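Local coordinates for diguanylate cyclase (Pseudomonas aeruginosa, PDB 5M3C), which combines a GGDEF domain, holding guanosine-5'-triphosphate and a calcium ion, with a barrel-like EAL domain that carries a second calcium site, at residues Q196-L201 with P265-L270; G208-V213 with Q406-V411. All coordinates share one frame; numbering follows the deposited sequence.

Contact 1: residues Q196-L201 with P265-L270; sequences QPKLSL and PLSVNL. With CA (calcium ion), chain H.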
loop_
_atom_site.group_PDB
_atom_site.type_symbol
_atom_site.label_atom_id
_atom_site.label_comp_id
_atom_site.label_asym_id
_atom_site.label_seq_id
_atom_site.Cartn_x
_atom_site.Cartn_y
_atom_site.Cartn_z
ATOM N N GLN B 196 19.372 -24.248 -6.173
ATOM C CA GLN B 196 18.640 -25.026 -5.187
ATOM C C GLN B 196 17.592 -25.880 -5.883
ATOM O O GLN B 196 16.840 -25.380 -6.719
ATOM C CB GLN B 196 17.968 -24.102 -4.175
ATOM C CG GLN B 196 17.285 -24.833 -3.035
ATOM C CD GLN B 196 17.107 -23.954 -1.814
ATOM O OE1 GLN B 196 16.664 -22.811 -1.920
ATOM N NE2 GLN B 196 17.457 -24.483 -0.648
ATOM N N PRO B 197 17.540 -27.177 -5.542
ATOM C CA PRO B 197 16.570 -28.069 -6.166
ATOM C C PRO B 197 15.158 -27.900 -5.610
ATOM O O PRO B 197 14.986 -27.585 -4.429
ATOM C CB PRO B 197 17.109 -29.457 -5.819
ATOM C CG PRO B 197 17.823 -29.262 -4.527
ATOM C CD PRO B 197 18.427 -27.890 -4.606
ATOM N N LYS B 198 14.163 -28.104 -6.470
ATOM C CA LYS B 198 12.765 -28.161 -6.055
ATOM C C LYS B 198 12.234 -29.578 -6.239
ATOM O O LYS B 198 12.425 -30.185 -7.291
ATOM C CB LYS B 198 11.904 -27.205 -6.881
ATOM C CG LYS B 198 11.919 -25.759 -6.421
ATOM C CD LYS B 198 12.929 -24.930 -7.194
ATOM C CE LYS B 198 12.322 -23.614 -7.652
ATOM N NZ LYS B 198 11.739 -23.739 -9.016
ATOM N N LEU B 199 11.559 -30.094 -5.217
ATOM C CA LEU B 199 11.017 -31.449 -5.272
ATOM C C LEU B 199 9.496 -31.407 -5.296
ATOM O O LEU B 199 8.893 -30.435 -4.848
ATOM C CB LEU B 199 11.487 -32.261 -4.063
ATOM C CG LEU B 199 11.438 -33.786 -4.186
ATOM C CD1 LEU B 199 12.647 -34.299 -4.952
ATOM C CD2 LEU B 199 11.378 -34.421 -2.807
ATOM N N SER B 200 8.884 -32.457 -5.833
ATOM C CA SER B 200 7.434 -32.609 -5.794
ATOM C C SER B 200 7.076 -33.622 -4.721
ATOM O O SER B 200 7.702 -34.677 -4.622
ATOM C CB SER B 200 6.898 -33.079 -7.150
ATOM O OG SER B 200 5.545 -33.494 -7.056
ATOM N N LEU B 201 6.075 -33.303 -3.910
ATOM C CA LEU B 201 5.603 -34.239 -2.897
ATOM C C LEU B 201 4.649 -35.254 -3.522
ATOM O O LEU B 201 4.457 -36.347 -2.991
ATOM C CB LEU B 201 4.932 -33.489 -1.745
ATOM C CG LEU B 201 5.896 -32.887 -0.718
ATOM C CD1 LEU B 201 7.225 -32.513 -1.357
ATOM C CD2 LEU B 201 5.266 -31.683 -0.033
ATOM N N PRO B 265 11.945 -26.600 -14.857
ATOM C CA PRO B 265 12.455 -25.287 -15.227
ATOM C C PRO B 265 13.327 -24.658 -14.141
ATOM O O PRO B 265 13.432 -25.187 -13.029
ATOM C CB PRO B 265 11.182 -24.456 -15.453
ATOM C CG PRO B 265 10.034 -25.274 -14.939
ATOM C CD PRO B 265 10.581 -26.524 -14.314
ATOM N N LEU B 266 13.947 -23.531 -14.479
ATOM C CA LEU B 266 14.831 -22.817 -13.565
ATOM C C LEU B 266 14.206 -21.482 -13.162
ATOM O O LEU B 266 13.771 -20.703 -14.015
ATOM C CB LEU B 266 16.193 -22.588 -14.227
ATOM C CG LEU B 266 17.248 -21.822 -13.423
ATOM C CD1 LEU B 266 17.745 -22.647 -12.250
ATOM C CD2 LEU B 266 18.409 -21.425 -14.318
ATOM N N SER B 267 14.174 -21.224 -11.857
ATOM C CA SER B 267 13.511 -20.045 -11.309
ATOM C C SER B 267 14.520 -18.956 -11.001
ATOM O O SER B 267 15.571 -19.226 -10.425
ATOM C CB SER B 267 12.772 -20.404 -10.021
ATOM O OG SER B 267 12.028 -21.598 -10.170
ATOM N N VAL B 268 14.200 -17.723 -11.376
ATOM C CA VAL B 268 15.047 -16.589 -11.023
ATOM C C VAL B 268 14.212 -15.412 -10.542
ATOM O O VAL B 268 13.201 -15.063 -11.153
ATOM C CB VAL B 268 15.912 -16.141 -12.211
ATOM C CG1 VAL B 268 16.670 -14.870 -11.866
ATOM C CG2 VAL B 268 16.880 -17.243 -12.600
ATOM N N ASN B 269 14.638 -14.803 -9.439
ATOM C CA ASN B 269 13.952 -13.635 -8.902
ATOM C C ASN B 269 14.131 -12.445 -9.835
ATOM O O ASN B 269 15.215 -12.214 -10.369
ATOM C CB ASN B 269 14.481 -13.290 -7.511
ATOM C CG ASN B 269 14.112 -14.332 -6.472
ATOM O OD1 ASN B 269 12.962 -14.765 -6.389
ATOM N ND2 ASN B 269 15.087 -14.733 -5.666
ATOM N N LEU B 270 13.053 -11.694 -10.027
ATOM C CA LEU B 270 13.076 -10.522 -10.885
ATOM C C LEU B 270 12.799 -9.276 -10.056
ATOM O O LEU B 270 11.659 -9.010 -9.685
ATOM C CB LEU B 270 12.029 -10.659 -11.991
ATOM C CG LEU B 270 12.178 -9.718 -13.183
ATOM C CD1 LEU B 270 13.428 -10.056 -13.978
ATOM C CD2 LEU B 270 10.944 -9.798 -14.068
HETATM CA CA CA H . 12.792 -16.790 -4.741
#
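The strands bearing K198 and S267 run antiparallel but are not neighbours: 9.7 Å separates K198 CA from S267 CA, a two-strand spacing, and strand 206-217 fills the interval, pairing by backbone hydrogen bonds with K198 on one side and S267 on the other. This belongs to the curved sheet of the EAL domain, a variant of the TIM barrel, and the contact is made across the sheet face that also bears the calcium site. Both CB atoms are directed into the contact. K198 starts with CG anti to its own carbonyl carbon (chi1 -82°), then bends at each later torsion, which carries the ammonium group over the intervening strand to the serine. S267 also sets OG anti to its carbonyl carbon (chi1 -46°), presenting the hydroxyl to K198 NZ. A hydrogen bond from K198 NZ to S267 OG is consistent with this placement, but the modelled separation is implausibly short and, at 2.8 Å resolution, its length is doubtful. Both residues are buried, and S267 also packs on Q299 and E301 of the next strand. Two residues beyond S267, hence on the same face, N269 takes part in the calcium site, with E210, E301 and D331 completing the protein ligands; the amide oxygen N269 OD1 lies 2.6 Å from the calcium ion.

Contact 2: residues G208-V213 with Q406-V411; sequences GAEALV and QIQGFV. With CA (calcium ion), chain H.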
loop_
_atom_site.group_PDB
_atom_site.type_symbol
_atom_site.label_atom_id
_atom_site.label_comp_id
_atom_site.label_asym_id
_atom_site.label_seq_id
_atom_site.Cartn_x
_atom_site.Cartn_y
_atom_site.Cartn_z
ATOM N N GLY B 208 12.403 -28.879 -10.759
ATOM C CA GLY B 208 13.070 -27.667 -11.212
ATOM C C GLY B 208 14.095 -27.204 -10.201
ATOM O O GLY B 208 14.400 -27.912 -9.242
ATOM N N ALA B 209 14.634 -26.010 -10.415
ATOM C CA ALA B 209 15.622 -25.455 -9.499
ATOM C C ALA B 209 15.565 -23.933 -9.505
ATOM O O ALA B 209 15.073 -23.328 -10.457
ATOM C CB ALA B 209 17.015 -25.934 -9.879
ATOM N N GLU B 210 16.063 -23.316 -8.437
ATOM C CA GLU B 210 16.128 -21.863 -8.359
ATOM C C GLU B 210 17.573 -21.384 -8.395
ATOM O O GLU B 210 18.440 -21.925 -7.699
ATOM C CB GLU B 210 15.453 -21.350 -7.088
ATOM C CG GLU B 210 15.378 -19.832 -7.019
ATOM C CD GLU B 210 14.720 -19.326 -5.749
ATOM O OE1 GLU B 210 14.403 -20.150 -4.868
ATOM O OE2 GLU B 210 14.522 -18.099 -5.630
ATOM N N ALA B 211 17.818 -20.363 -9.213
ATOM C CA ALA B 211 19.127 -19.731 -9.304
ATOM C C ALA B 211 19.184 -18.548 -8.349
ATOM O O ALA B 211 18.352 -17.648 -8.413
ATOM C CB ALA B 211 19.401 -19.278 -10.727
ATOM N N LEU B 212 20.177 -18.562 -7.468
ATOM C CA LEU B 212 20.301 -17.571 -6.409
ATOM C C LEU B 212 21.669 -16.899 -6.457
ATOM O O LEU B 212 22.700 -17.570 -6.407
ATOM C CB LEU B 212 20.108 -18.248 -5.054
ATOM C CG LEU B 212 18.763 -18.955 -4.872
ATOM C CD1 LEU B 212 18.858 -20.045 -3.816
ATOM C CD2 LEU B 212 17.680 -17.948 -4.517
ATOM N N VAL B 213 21.672 -15.573 -6.535
ATOM C CA VAL B 213 22.916 -14.818 -6.658
ATOM C C VAL B 213 23.693 -14.798 -5.347
ATOM O O VAL B 213 23.133 -14.543 -4.282
ATOM C CB VAL B 213 22.660 -13.361 -7.075
ATOM C CG1 VAL B 213 23.935 -12.741 -7.623
ATOM C CG2 VAL B 213 21.552 -13.288 -8.111
ATOM N N GLN B 406 4.465 -29.101 -4.157
ATOM C CA GLN B 406 5.918 -29.087 -4.290
ATOM C C GLN B 406 6.590 -28.588 -3.024
ATOM O O GLN B 406 5.923 -28.214 -2.061
ATOM C CB GLN B 406 6.332 -28.219 -5.474
ATOM C CG GLN B 406 5.887 -28.775 -6.813
ATOM C CD GLN B 406 6.207 -27.841 -7.959
ATOM O OE1 GLN B 406 6.889 -26.833 -7.780
ATOM N NE2 GLN B 406 5.711 -28.170 -9.147
ATOM N N ILE B 407 7.919 -28.590 -3.033
ATOM C CA ILE B 407 8.687 -28.231 -1.853
ATOM C C ILE B 407 10.107 -27.794 -2.213
ATOM O O ILE B 407 10.654 -28.185 -3.254
ATOM C CB ILE B 407 8.747 -29.408 -0.857
ATOM C CG1 ILE B 407 8.461 -28.903 0.554
ATOM C CG2 ILE B 407 10.089 -30.130 -0.941
ATOM C CD1 ILE B 407 8.523 -29.978 1.616
ATOM N N GLN B 408 10.692 -26.985 -1.332
ATOM C CA GLN B 408 12.025 -26.434 -1.540
ATOM C C GLN B 408 12.668 -26.045 -0.209
ATOM O O GLN B 408 12.038 -25.393 0.630
ATOM C CB GLN B 408 11.940 -25.212 -2.455
ATOM C CG GLN B 408 13.267 -24.503 -2.677
ATOM C CD GLN B 408 13.164 -23.362 -3.671
ATOM O OE1 GLN B 408 12.096 -23.095 -4.226
ATOM N NE2 GLN B 408 14.281 -22.682 -3.906
ATOM N N GLY B 409 13.922 -26.449 -0.015
ATOM C CA GLY B 409 14.658 -26.078 1.192
ATOM C C GLY B 409 15.785 -27.014 1.592
ATOM O O GLY B 409 16.083 -27.994 0.903
ATOM N N PHE B 410 16.400 -26.701 2.730
ATOM C CA PHE B 410 17.532 -27.462 3.251
ATOM C C PHE B 410 17.209 -28.949 3.387
ATOM O O PHE B 410 18.052 -29.799 3.096
ATOM C CB PHE B 410 17.970 -26.901 4.607
ATOM N N VAL B 411 15.992 -29.259 3.831
ATOM C CA VAL B 411 15.566 -30.652 3.957
ATOM C C VAL B 411 15.876 -31.402 2.667
ATOM O O VAL B 411 16.228 -32.582 2.694
ATOM C CB VAL B 411 14.059 -30.774 4.264
ATOM C CG1 VAL B 411 13.229 -30.293 3.081
ATOM C CG2 VAL B 411 13.701 -32.213 4.614
HETATM CA CA CA H . 12.792 -16.790 -4.741
#
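E210 and Q408 meet because each sends CG anti to its backbone N, at chi1 -175° in the glutamate and nearly the same in the glutamine, and then stays extended, so that two straight side chains from separate strands bring their polar ends together. They cross at about a right angle, with the carboxylate and amide planes 80° apart. Q408 NE2 donates to E210 OE1 at 2.7 Å, with an N-H...O angle of 149°. The amide nitrogen approaches nearly along the C-O axis of the acceptor, while that acceptor sits somewhat out of the amide plane. The other carboxylate oxygen, E210 OE2, binds the calcium ion at 2.3 Å. K352 NZ adds a long, weak ion pair to E210 OE1. Q408 is thus a second-shell residue whose bond, together with the metal bond, probably restrains rotation of the carboxylate. Q408 is itself held by Q196 OE1 at its NE2 and by K352 NZ at its OE1. In this EAL barrel, strand 192-200 lies between 206-217 and 406-417, and K198 touches both E210 and Q408. On the far side of each strand, A209 packs on L266 and F263, while I407 packs on helix 393-401.

In the fold
Contacts 1 and 2 are interleaved in one sheet, their centres about 5 Å apart: each spans a strand that is itself an outer strand of the other contact. Backbone contacts tie the two together, through probable hydrogen bonds from S267 N to A209 O at 2.7 Å and from I407 N to L199 O at 2.8 Å. One ligand from each contact, N269 and E210, converges on the same calcium ion of the EAL domain. K198 NZ lies 8.2 Å from that calcium ion, so the lysine of contact 1 is outside the first coordination shell. The GTP and its calcium belong to the GGDEF domain, away from both contacts.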